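Local coordinates for protein probable fumarate reductase Ifc3 (PDB 1QO8) that catalyses the essentially one-way reduction of fumarate to succinate in vitro, using FAD and four covalently bound c-type hemes, at residues Ser7-Met12 with Ser38-Tyr43; Ala44-Asp49 with Asp54-His59; Gly61-Thr66 with Ala153-Gly158. All blocks are in the same frame, centred on the assembly; numbering follows the deposited sequence.

Interaction 1 of 3, residues Ser7-Met12 with Ser38-Tyr43; sequences SFHADM and SCHGEY. With HEM (protoporphyrin IX containing Fe), chain E.
H9 and H40 meet through a metal: this is the bis-histidine ligation of heme c #2 in the multiheme cytochrome domain, with H9 supplied by helix 5-12 and H40 by the end of helix 30-40. H40 closes a CXXCH heme-binding motif, in which C36 and C39 are expected, by similarity, to carry the thioether links. The two helices share little direct surface; H9 NE2 and H40 NE2 stay 4.5 Å apart with the iron between them. H9 NE2 lies 2.3 Å and H40 NE2 2.2 Å from FE, and the N-FE-N angle of about 168° is nearly straight. The imidazole planes are turned roughly 74° against each other. H9 ND1 is hydrogen-bonded to the backbone O of M5, which fixes the ring's rotation and would make the imidazole a somewhat stronger donor to the metal. H9 also touches a second heme and H40 a third, so the site sits within a closely spaced heme chain. On the H9 side, F8 puts CE1 3.7 Å from the meso carbon CHA. M12 bends at its last torsion (chi3 -74°), bringing methyl CE to 3.8 Å from pyrrole carbon C2D.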
loop_
_atom_site.group_PDB
_atom_site.type_symbol
_atom_site.label_atom_id
_atom_site.label_comp_id
_atom_site.label_asym_id
_atom_site.label_seq_id
_atom_site.Cartn_x
_atom_site.Cartn_y
_atom_site.Cartn_z
ATOM N N SER A 7 0.676 14.280 46.456
ATOM C CA SER A 7 0.700 14.103 47.887
ATOM C C SER A 7 1.449 15.218 48.585
ATOM O O SER A 7 1.077 15.722 49.663
ATOM C CB SER A 7 1.175 12.693 48.223
ATOM O OG SER A 7 2.578 12.588 48.301
ATOM N N PHE A 8 2.549 15.698 47.983
ATOM C CA PHE A 8 3.162 16.953 48.405
ATOM C C PHE A 8 2.133 18.087 48.494
ATOM O O PHE A 8 2.148 18.737 49.559
ATOM C CB PHE A 8 4.325 17.342 47.481
ATOM C CG PHE A 8 5.043 18.612 47.742
ATOM C CD1 PHE A 8 4.590 19.776 47.133
ATOM C CD2 PHE A 8 6.161 18.632 48.564
ATOM C CE1 PHE A 8 5.286 20.955 47.392
ATOM C CE2 PHE A 8 6.866 19.818 48.782
ATOM C CZ PHE A 8 6.412 20.977 48.179
ATOM N N HIS A 9 1.288 18.285 47.506
ATOM C CA HIS A 9 0.323 19.340 47.552
ATOM C C HIS A 9 -0.836 19.050 48.566
ATOM O O HIS A 9 -1.358 20.010 49.190
ATOM C CB HIS A 9 -0.344 19.677 46.204
ATOM C CG HIS A 9 0.613 20.398 45.296
ATOM N ND1 HIS A 9 1.686 19.697 44.721
ATOM C CD2 HIS A 9 0.718 21.704 44.919
ATOM C CE1 HIS A 9 2.381 20.563 44.003
ATOM N NE2 HIS A 9 1.865 21.770 44.150
ATOM N N ALA A 10 -1.396 17.846 48.539
ATOM C CA ALA A 10 -2.445 17.454 49.477
ATOM C C ALA A 10 -1.964 17.628 50.916
ATOM O O ALA A 10 -2.798 18.099 51.598
ATOM C CB ALA A 10 -2.950 16.007 49.453
ATOM N N ASP A 11 -0.755 17.296 51.287
ATOM C CA ASP A 11 -0.199 17.552 52.566
ATOM C C ASP A 11 -0.251 19.042 52.940
ATOM O O ASP A 11 -0.426 19.329 54.124
ATOM C CB ASP A 11 1.244 17.088 52.689
ATOM C CG ASP A 11 1.401 15.572 52.644
ATOM O OD1 ASP A 11 0.410 14.813 52.765
ATOM O OD2 ASP A 11 2.560 15.132 52.478
ATOM N N MET A 12 -0.118 19.935 51.973
ATOM C CA MET A 12 -0.172 21.354 52.289
ATOM C C MET A 12 -1.637 21.735 52.294
ATOM O O MET A 12 -1.959 22.621 53.066
ATOM C CB MET A 12 0.629 22.221 51.346
ATOM C CG MET A 12 2.128 22.016 51.249
ATOM S SD MET A 12 2.751 23.172 49.992
ATOM C CE MET A 12 2.169 22.341 48.482
ATOM N N SER A 38 -4.037 29.189 38.769
ATOM C CA SER A 38 -4.546 29.931 39.898
ATOM C C SER A 38 -3.456 30.145 40.947
ATOM O O SER A 38 -3.020 31.309 41.032
ATOM C CB SER A 38 -5.663 29.292 40.743
ATOM O OG SER A 38 -6.813 29.290 39.931
ATOM N N CYS A 39 -3.025 29.055 41.567
ATOM C CA CYS A 39 -1.983 29.270 42.547
ATOM C C CYS A 39 -0.651 29.725 41.998
ATOM O O CYS A 39 0.129 30.310 42.796
ATOM C CB CYS A 39 -1.802 28.064 43.438
ATOM S SG CYS A 39 -3.418 27.570 44.233
ATOM N N HIS A 40 -0.284 29.221 40.798
ATOM C CA HIS A 40 1.144 29.482 40.464
ATOM C C HIS A 40 1.268 30.613 39.441
ATOM O O HIS A 40 2.402 31.036 39.156
ATOM C CB HIS A 40 1.757 28.218 39.840
ATOM C CG HIS A 40 2.278 27.276 40.885
ATOM N ND1 HIS A 40 3.356 27.631 41.664
ATOM C CD2 HIS A 40 1.858 26.054 41.304
ATOM C CE1 HIS A 40 3.654 26.635 42.495
ATOM N NE2 HIS A 40 2.764 25.696 42.248
ATOM N N GLY A 41 0.189 31.012 38.830
ATOM C CA GLY A 41 0.380 32.021 37.756
ATOM C C GLY A 41 0.352 31.338 36.370
ATOM O O GLY A 41 0.539 30.117 36.265
ATOM N N GLU A 42 0.040 32.121 35.357
ATOM C CA GLU A 42 0.208 31.653 33.954
ATOM C C GLU A 42 1.643 31.710 33.483
ATOM O O GLU A 42 2.591 32.163 34.141
ATOM C CB GLU A 42 -0.651 32.575 33.115
ATOM C CG GLU A 42 -1.944 33.155 33.567
ATOM C CD GLU A 42 -3.153 32.290 33.220
ATOM O OE1 GLU A 42 -3.058 31.661 32.146
ATOM O OE2 GLU A 42 -4.187 32.178 33.912
ATOM N N TYR A 43 1.936 31.331 32.215
ATOM C CA TYR A 43 3.276 31.246 31.678
ATOM C C TYR A 43 3.968 32.616 31.662
ATOM O O TYR A 43 5.158 32.664 31.890
ATOM C CB TYR A 43 3.350 30.595 30.268
ATOM C CG TYR A 43 3.017 29.098 30.269
ATOM C CD1 TYR A 43 3.875 28.127 30.762
ATOM C CD2 TYR A 43 1.816 28.673 29.789
ATOM C CE1 TYR A 43 3.562 26.793 30.736
ATOM C CE2 TYR A 43 1.441 27.341 29.787
ATOM C CZ TYR A 43 2.362 26.426 30.202
ATOM O OH TYR A 43 1.975 25.114 30.212
HETATM C CHA HEM E . 5.146 23.630 44.794
HETATM C CHB HEM E . 3.539 22.743 40.338
HETATM C CHC HEM E . -1.047 23.143 41.741
HETATM C CHD HEM E . 0.807 25.568 45.485
HETATM C C1A HEM E . 5.090 23.242 43.463
HETATM C C2A HEM E . 6.189 22.712 42.715
HETATM C C3A HEM E . 5.777 22.441 41.467
HETATM C C4A HEM E . 4.376 22.754 41.420
HETATM C CMA HEM E . 6.641 21.895 40.290
HETATM C CAA HEM E . 7.609 22.519 43.294
HETATM C CBA HEM E . 8.480 23.645 42.823
HETATM C CGA HEM E . 9.938 23.503 43.187
HETATM O O1A HEM E . 10.499 24.622 43.294
HETATM O O2A HEM E . 10.322 22.307 43.299
HETATM C C1B HEM E . 2.186 22.661 40.332
HETATM C C2B HEM E . 1.376 22.002 39.364
HETATM C C3B HEM E . 0.129 22.091 39.782
HETATM C C4B HEM E . 0.095 22.838 41.033
HETATM C CMB HEM E . 1.869 21.353 38.023
HETATM C CAB HEM E . -1.125 21.438 39.193
HETATM C CBB HEM E . -1.157 20.175 38.751
HETATM C C1C HEM E . -0.922 23.937 42.874
HETATM C C2C HEM E . -2.032 24.553 43.591
HETATM C C3C HEM E . -1.521 25.184 44.653
HETATM C C4C HEM E . -0.097 25.066 44.613
HETATM C CMC HEM E . -3.492 24.391 43.165
HETATM C CAC HEM E . -2.238 25.932 45.815
HETATM C CBC HEM E . -3.441 25.358 46.298
HETATM C C1D HEM E . 2.111 25.213 45.689
HETATM C C2D HEM E . 2.977 25.628 46.785
HETATM C C3D HEM E . 4.131 25.092 46.614
HETATM C C4D HEM E . 4.096 24.323 45.360
HETATM C CMD HEM E . 2.391 26.484 47.968
HETATM C CAD HEM E . 5.407 25.212 47.488
HETATM C CBD HEM E . 6.114 26.540 46.990
HETATM C CGD HEM E . 6.894 27.205 48.073
HETATM O O1D HEM E . 6.356 27.351 49.223
HETATM O O2D HEM E . 8.095 27.513 47.735
HETATM N NA HEM E . 3.971 23.249 42.635
HETATM N NB HEM E . 1.373 23.084 41.363
HETATM N NC HEM E . 0.248 24.320 43.485
HETATM N ND HEM E . 2.836 24.446 44.824
HETATM FE FE HEM E . 2.088 23.751 43.099
#

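Interaction 2 of 3, residues Ala44-Asp49 with Asp54-His59; sequences AELAND and DPHNSH. With HEM (protoporphyrin IX containing Fe), chain C.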
loop_
_atom_site.group_PDB
_atom_site.type_symbol
_atom_site.label_atom_id
_atom_site.label_comp_id
_atom_site.label_asym_id
_atom_site.label_seq_id
_atom_site.Cartn_x
_atom_site.Cartn_y
_atom_site.Cartn_z
ATOM N N ALA A 44 3.322 33.665 31.331
ATOM C CA ALA A 44 3.903 35.040 31.301
ATOM C C ALA A 44 4.463 35.364 32.651
ATOM O O ALA A 44 5.618 35.840 32.814
ATOM C CB ALA A 44 2.839 36.066 30.840
ATOM N N GLU A 45 3.840 34.903 33.747
ATOM C CA GLU A 45 4.375 35.149 35.065
ATOM C C GLU A 45 5.407 34.110 35.370
ATOM O O GLU A 45 6.385 34.398 36.061
ATOM C CB GLU A 45 3.154 35.176 36.036
ATOM C CG GLU A 45 3.612 35.319 37.492
ATOM C CD GLU A 45 2.428 35.756 38.400
ATOM O OE1 GLU A 45 1.248 35.642 38.059
ATOM O OE2 GLU A 45 2.769 36.235 39.507
ATOM N N LEU A 46 5.269 32.840 34.924
ATOM C CA LEU A 46 6.291 31.866 35.290
ATOM C C LEU A 46 7.556 32.104 34.460
ATOM O O LEU A 46 8.615 31.655 34.863
ATOM C CB LEU A 46 5.840 30.411 35.091
ATOM C CG LEU A 46 4.685 29.994 36.046
ATOM C CD1 LEU A 46 4.097 28.711 35.490
ATOM C CD2 LEU A 46 5.213 29.736 37.461
ATOM N N ALA A 47 7.478 32.776 33.311
ATOM C CA ALA A 47 8.616 32.859 32.405
ATOM C C ALA A 47 9.794 33.601 33.042
ATOM O O ALA A 47 9.663 34.523 33.853
ATOM C CB ALA A 47 8.269 33.522 31.080
ATOM N N ASN A 48 10.954 33.060 32.696
ATOM C CA ASN A 48 12.205 33.668 33.131
ATOM C C ASN A 48 12.742 34.481 31.962
ATOM O O ASN A 48 11.951 35.146 31.246
ATOM C CB ASN A 48 13.000 32.482 33.647
ATOM C CG ASN A 48 14.311 32.909 34.269
ATOM O OD1 ASN A 48 15.059 33.579 33.543
ATOM N ND2 ASN A 48 14.498 32.524 35.520
ATOM N N ASP A 49 13.985 34.635 31.660
ATOM C CA ASP A 49 14.517 35.401 30.524
ATOM C C ASP A 49 16.028 35.203 30.647
ATOM O O ASP A 49 16.724 35.001 29.673
ATOM C CB ASP A 49 14.128 36.826 30.366
ATOM C CG ASP A 49 14.529 37.985 31.226
ATOM O OD1 ASP A 49 15.407 37.951 32.101
ATOM O OD2 ASP A 49 13.939 39.086 31.057
ATOM N N ASP A 54 13.650 27.722 28.709
ATOM C CA ASP A 54 12.358 28.191 29.089
ATOM C C ASP A 54 11.283 27.174 28.705
ATOM O O ASP A 54 10.427 27.296 27.827
ATOM C CB ASP A 54 11.864 29.611 28.892
ATOM C CG ASP A 54 11.166 30.034 30.210
ATOM O OD1 ASP A 54 10.784 29.167 31.060
ATOM O OD2 ASP A 54 10.963 31.235 30.448
ATOM N N PRO A 55 11.096 26.319 29.751
ATOM C CA PRO A 55 10.049 25.310 29.714
ATOM C C PRO A 55 8.759 26.065 29.770
ATOM O O PRO A 55 7.753 25.705 29.152
ATOM C CB PRO A 55 10.376 24.394 30.879
ATOM C CG PRO A 55 11.586 24.927 31.544
ATOM C CD PRO A 55 11.897 26.286 30.984
ATOM N N HIS A 56 8.763 27.281 30.415
ATOM C CA HIS A 56 7.517 27.998 30.536
ATOM C C HIS A 56 7.403 29.080 29.510
ATOM O O HIS A 56 6.611 29.993 29.784
ATOM C CB HIS A 56 7.377 28.691 31.944
ATOM C CG HIS A 56 7.612 27.631 32.980
ATOM N ND1 HIS A 56 8.587 27.779 33.939
ATOM C CD2 HIS A 56 7.009 26.428 33.212
ATOM C CE1 HIS A 56 8.668 26.682 34.676
ATOM N NE2 HIS A 56 7.703 25.864 34.286
ATOM N N ASN A 57 8.204 29.114 28.464
ATOM C CA ASN A 57 7.850 30.047 27.381
ATOM C C ASN A 57 8.527 29.521 26.091
ATOM O O ASN A 57 9.742 29.629 25.981
ATOM C CB ASN A 57 8.361 31.441 27.755
ATOM C CG ASN A 57 8.215 32.522 26.652
ATOM O OD1 ASN A 57 7.283 32.481 25.840
ATOM N ND2 ASN A 57 9.130 33.491 26.768
ATOM N N SER A 58 7.763 28.689 25.364
ATOM C CA SER A 58 8.376 27.878 24.320
ATOM C C SER A 58 7.487 28.122 23.124
ATOM O O SER A 58 6.346 28.580 23.351
ATOM C CB SER A 58 8.429 26.464 24.836
ATOM O OG SER A 58 7.196 25.781 24.550
ATOM N N HIS A 59 7.883 27.608 21.936
ATOM C CA HIS A 59 7.035 27.659 20.754
ATOM C C HIS A 59 5.784 26.770 20.852
ATOM O O HIS A 59 4.788 27.036 20.165
ATOM C CB HIS A 59 7.878 27.320 19.507
ATOM C CG HIS A 59 8.522 25.941 19.520
ATOM N ND1 HIS A 59 7.843 24.796 19.205
ATOM C CD2 HIS A 59 9.753 25.529 19.871
ATOM C CE1 HIS A 59 8.694 23.749 19.308
ATOM N NE2 HIS A 59 9.907 24.181 19.713
HETATM C CHA HEM C . 12.848 24.885 17.714
HETATM C CHB HEM C . 12.935 24.895 22.568
HETATM C CHC HEM C . 9.590 21.415 22.368
HETATM C CHD HEM C . 10.497 20.687 17.660
HETATM C C1A HEM C . 13.139 25.268 18.995
HETATM C C2A HEM C . 13.888 26.420 19.469
HETATM C C3A HEM C . 13.901 26.423 20.795
HETATM C C4A HEM C . 13.170 25.227 21.224
HETATM C CMA HEM C . 14.574 27.381 21.807
HETATM C CAA HEM C . 14.612 27.429 18.519
HETATM C CBA HEM C . 13.785 28.696 18.223
HETATM C CGA HEM C . 12.624 28.349 17.321
HETATM O O1A HEM C . 11.475 28.562 17.836
HETATM O O2A HEM C . 12.847 27.885 16.159
HETATM C C1B HEM C . 11.880 24.064 22.925
HETATM C C2B HEM C . 11.275 23.961 24.246
HETATM C C3B HEM C . 10.340 23.034 24.160
HETATM C C4B HEM C . 10.316 22.485 22.830
HETATM C CMB HEM C . 11.700 24.865 25.391
HETATM C CAB HEM C . 9.247 22.569 25.216
HETATM C CBB HEM C . 8.868 23.379 26.209
HETATM C C1C HEM C . 9.589 20.833 21.123
HETATM C C2C HEM C . 8.773 19.722 20.648
HETATM C C3C HEM C . 9.008 19.563 19.349
HETATM C C4C HEM C . 9.971 20.559 18.946
HETATM C CMC HEM C . 7.868 18.942 21.608
HETATM C CAC HEM C . 8.389 18.580 18.290
HETATM C CBC HEM C . 7.112 18.210 18.321
HETATM C C1D HEM C . 11.188 21.798 17.251
HETATM C C2D HEM C . 11.551 22.089 15.848
HETATM C C3D HEM C . 12.185 23.249 15.870
HETATM C C4D HEM C . 12.260 23.731 17.234
HETATM C CMD HEM C . 11.211 21.154 14.669
HETATM C CAD HEM C . 12.812 24.031 14.659
HETATM C CBD HEM C . 14.315 23.907 14.633
HETATM C CGD HEM C . 15.105 24.671 13.540
HETATM O O1D HEM C . 14.671 24.707 12.373
HETATM O O2D HEM C . 16.176 25.231 13.850
HETATM N NA HEM C . 12.658 24.601 20.120
HETATM N NB HEM C . 11.296 23.128 22.095
HETATM N NC HEM C . 10.303 21.324 20.050
HETATM N ND HEM C . 11.634 22.800 18.064
HETATM FE FE HEM C . 11.399 23.012 20.078
HETATM O O HOH W 1 10.645 29.594 33.889
#
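N48 and D54 hold the tight polar side of this contact: N48 N donates to D54 OD2 (2.9 Å), meeting the syn side of the carboxylate 23° out of its plane. The other oxygen, D54 OD1, takes H56 N at 2.8 Å from well above the carboxylate plane, an Asx turn laid over the type I turn D54-N57. One water completes the clasp, donating to L46 O and D54 OD1 and accepting from H56 ND1, 2.7 Å away in the plane of the ring. While ND1 donates to this water, NE2 binds the iron of heme c #3, whose other axial ligand is H69; the water bond probably steadies the ring's rotation. L46 packs alongside, its CB 3.9 Å from H56 CB and its CD1 over one face of the imidazole. The outer side is looser: A47 CB merely touches N57 CB at 3.9 Å, and N48, with CG anti to the backbone N (chi1 -175°), leads its amide away from the turn. Further on, H59 NE2 binds the iron of heme c #4 at 1.9 Å, opposite H83. The turn lies early in the long irregular connection between short helix 43-46, which follows helix 30-40, and helix 107-115.

Interaction 3 of 3, residues Gly61-Thr66 with Ala153-Gly158; sequences GDINCT and APFSGG. With HEM (protoporphyrin IX containing Fe), chain D.
P154 O is gripped by two waters, which donate to it at 2.8 and 2.9 Å and tie it to N64. The first accepts from N64 ND2 at 3.0 Å; the second accepts from N64 N at 2.8 Å, so both the backbone and the amide side chain of N64 are bridged to one carbonyl. Beside these waters the I63 and F155 side chains run alongside each other in the same direction, with I63 CG2 pressed to 3.3 Å from F155 CB. The pair joins two domains: 61-66 belongs to the cytochrome, and 153-158 to the loop after strand 147-150 of the Rossmann-type flavin domain, where A153, G157 and G158 touch FAD. In I63, CG1 stands between the backbone N and the carbonyl carbon (chi1 59°), which carries CD1 to 3.8 Å from methyl CMC of heme c #3 and 3.9 Å from F155 CD1. With F155 cut back to an alanine, the CB contact would remain, but I63 CD1 and the Y78 ring would probably lose the ring they pack on, opening a gap between them. The F155 ring meets Y78 edge-to-face and also packs on R257 of helix 248-262.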
loop_
_atom_site.group_PDB
_atom_site.type_symbol
_atom_site.label_atom_id
_atom_site.label_comp_id
_atom_site.label_asym_id
_atom_site.label_seq_id
_atom_site.Cartn_x
_atom_site.Cartn_y
_atom_site.Cartn_z
ATOM N N GLY A 61 3.540 27.063 23.079
ATOM C CA GLY A 61 2.438 28.068 23.195
ATOM C C GLY A 61 1.687 27.602 24.523
ATOM O O GLY A 61 2.298 27.011 25.409
ATOM N N ASP A 62 0.431 27.901 24.611
ATOM C CA ASP A 62 -0.224 27.862 25.951
ATOM C C ASP A 62 -0.752 26.455 26.221
ATOM O O ASP A 62 -1.825 26.132 25.702
ATOM C CB ASP A 62 -1.422 28.827 25.872
ATOM C CG ASP A 62 -1.986 28.984 27.312
ATOM O OD1 ASP A 62 -1.591 28.445 28.336
ATOM O OD2 ASP A 62 -2.992 29.712 27.402
ATOM N N ILE A 63 -0.025 25.497 26.731
ATOM C CA ILE A 63 -0.497 24.124 26.881
ATOM C C ILE A 63 -0.732 23.750 28.353
ATOM O O ILE A 63 -0.167 24.468 29.210
ATOM C CB ILE A 63 0.603 23.165 26.351
ATOM C CG1 ILE A 63 1.896 23.353 27.123
ATOM C CG2 ILE A 63 0.758 23.398 24.846
ATOM C CD1 ILE A 63 2.967 22.300 26.697
ATOM N N ASN A 64 -1.321 22.569 28.640
ATOM C CA ASN A 64 -1.474 22.148 30.019
ATOM C C ASN A 64 -0.155 22.082 30.766
ATOM O O ASN A 64 0.698 21.444 30.151
ATOM C CB ASN A 64 -2.231 20.837 30.181
ATOM C CG ASN A 64 -3.730 20.969 29.993
ATOM O OD1 ASN A 64 -4.341 22.026 30.197
ATOM N ND2 ASN A 64 -4.425 19.937 29.501
ATOM N N CYS A 65 0.016 22.657 31.999
ATOM C CA CYS A 65 1.082 22.241 32.864
ATOM C C CYS A 65 1.327 20.746 32.977
ATOM O O CYS A 65 2.470 20.304 33.120
ATOM C CB CYS A 65 0.944 22.870 34.310
ATOM S SG CYS A 65 0.148 24.502 34.213
ATOM N N THR A 66 0.297 19.885 33.097
ATOM C CA THR A 66 0.436 18.465 33.199
ATOM C C THR A 66 0.742 17.818 31.835
ATOM O O THR A 66 0.924 16.591 31.806
ATOM C CB THR A 66 -0.914 17.870 33.776
ATOM O OG1 THR A 66 -1.922 18.153 32.816
ATOM C CG2 THR A 66 -1.263 18.655 35.089
ATOM N N ALA A 153 -3.311 13.735 21.855
ATOM C CA ALA A 153 -2.055 14.161 22.498
ATOM C C ALA A 153 -2.362 15.061 23.723
ATOM O O ALA A 153 -3.483 15.584 23.843
ATOM C CB ALA A 153 -1.262 14.998 21.475
ATOM N N PRO A 154 -1.336 15.348 24.490
ATOM C CA PRO A 154 -1.355 16.185 25.671
ATOM C C PRO A 154 -1.773 17.644 25.422
ATOM O O PRO A 154 -2.257 18.425 26.207
ATOM C CB PRO A 154 0.080 16.149 26.172
ATOM C CG PRO A 154 0.790 15.055 25.467
ATOM C CD PRO A 154 -0.122 14.436 24.459
ATOM N N PHE A 155 -1.517 18.098 24.186
ATOM C CA PHE A 155 -1.697 19.490 23.839
ATOM C C PHE A 155 -2.006 19.332 22.366
ATOM O O PHE A 155 -1.644 18.427 21.664
ATOM C CB PHE A 155 -0.593 20.506 23.961
ATOM C CG PHE A 155 0.787 20.017 23.662
ATOM C CD1 PHE A 155 1.506 19.341 24.634
ATOM C CD2 PHE A 155 1.330 20.180 22.402
ATOM C CE1 PHE A 155 2.781 18.889 24.437
ATOM C CE2 PHE A 155 2.635 19.710 22.166
ATOM C CZ PHE A 155 3.342 19.102 23.177
ATOM N N SER A 156 -2.639 20.332 21.813
ATOM C CA SER A 156 -2.849 20.261 20.409
ATOM C C SER A 156 -1.751 20.910 19.515
ATOM O O SER A 156 -0.820 21.561 20.009
ATOM C CB SER A 156 -4.117 20.973 20.077
ATOM O OG SER A 156 -3.905 22.343 20.385
ATOM N N GLY A 157 -1.917 20.602 18.218
ATOM C CA GLY A 157 -0.994 21.130 17.213
ATOM C C GLY A 157 -0.252 20.138 16.301
ATOM O O GLY A 157 0.074 20.566 15.175
ATOM N N GLY A 158 0.085 18.901 16.736
ATOM C CA GLY A 158 0.588 17.885 15.846
ATOM C C GLY A 158 1.920 18.367 15.138
ATOM O O GLY A 158 2.835 18.918 15.775
HETATM C CHA HEM D . 9.696 24.087 37.249
HETATM C CHB HEM D . 5.050 25.232 37.450
HETATM C CHC HEM D . 4.260 24.039 32.856
HETATM C CHD HEM D . 8.700 22.061 32.969
HETATM C C1A HEM D . 8.476 24.545 37.691
HETATM C C2A HEM D . 8.218 25.104 39.044
HETATM C C3A HEM D . 6.963 25.439 39.084
HETATM C C4A HEM D . 6.342 25.092 37.807
HETATM C CMA HEM D . 6.089 26.068 40.221
HETATM C CAA HEM D . 9.338 25.233 40.098
HETATM C CBA HEM D . 10.237 26.491 39.839
HETATM C CGA HEM D . 9.389 27.714 39.626
HETATM O O1A HEM D . 8.591 27.980 40.584
HETATM O O2A HEM D . 9.479 28.337 38.529
HETATM C C1B HEM D . 4.433 25.116 36.210
HETATM C C2B HEM D . 3.170 25.615 35.828
HETATM C C3B HEM D . 2.998 25.376 34.548
HETATM C C4B HEM D . 4.108 24.585 34.102
HETATM C CMB HEM D . 2.253 26.402 36.835
HETATM C CAB HEM D . 1.927 25.887 33.578
HETATM C CBB HEM D . 1.384 27.125 33.671
HETATM C C1C HEM D . 5.422 23.358 32.528
HETATM C C2C HEM D . 5.599 22.657 31.257
HETATM C C3C HEM D . 6.828 22.175 31.274
HETATM C C4C HEM D . 7.419 22.429 32.584
HETATM C CMC HEM D . 4.474 22.634 30.215
HETATM C CAC HEM D . 7.675 21.437 30.215
HETATM C CBC HEM D . 7.750 21.878 28.890
HETATM C C1D HEM D . 9.384 22.521 34.058
HETATM C C2D HEM D . 10.746 22.252 34.371
HETATM C C3D HEM D . 10.981 22.789 35.562
HETATM C C4D HEM D . 9.789 23.444 36.028
HETATM C CMD HEM D . 11.762 21.487 33.454
HETATM C CAD HEM D . 12.383 22.857 36.286
HETATM C CBD HEM D . 13.017 24.215 35.912
HETATM C CGD HEM D . 13.799 24.770 37.069
HETATM O O1D HEM D . 14.928 24.199 37.178
HETATM O O2D HEM D . 13.259 25.669 37.770
HETATM N NA HEM D . 7.303 24.554 37.006
HETATM N NB HEM D . 5.045 24.489 35.124
HETATM N NC HEM D . 6.509 23.142 33.286
HETATM N ND HEM D . 8.754 23.244 35.115
HETATM FE FE HEM D . 6.884 23.912 35.117
HETATM O O HOH W 2 -2.984 17.449 28.717
HETATM O O HOH W 3 -2.662 21.266 26.616
#

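How the interactions relate
The three contacts follow one another along the chain and step inward, their centres about 32, 22 and 13 Å from the centre of the chain. Interactions 1 and 2 lie about 18 Å apart, both within the cytochrome, and adjoin where helix 30-40 gives way to helix 43-46; L46 packs against H40 O and G41 O. Interactions 2 and 3 are about 14 Å apart, and 54-59 leads almost directly into 61-66. Y43 ties interaction 1 to interaction 3, about 19 Å away, its OH probably hydrogen-bonded to I63 O. Interactions 1 and 2 supply iron ligands to hemes #2, #3 and #4, while interaction 3 joins the cytochrome beside heme #3 to the flavin domain, consistent with passing electrons to FAD.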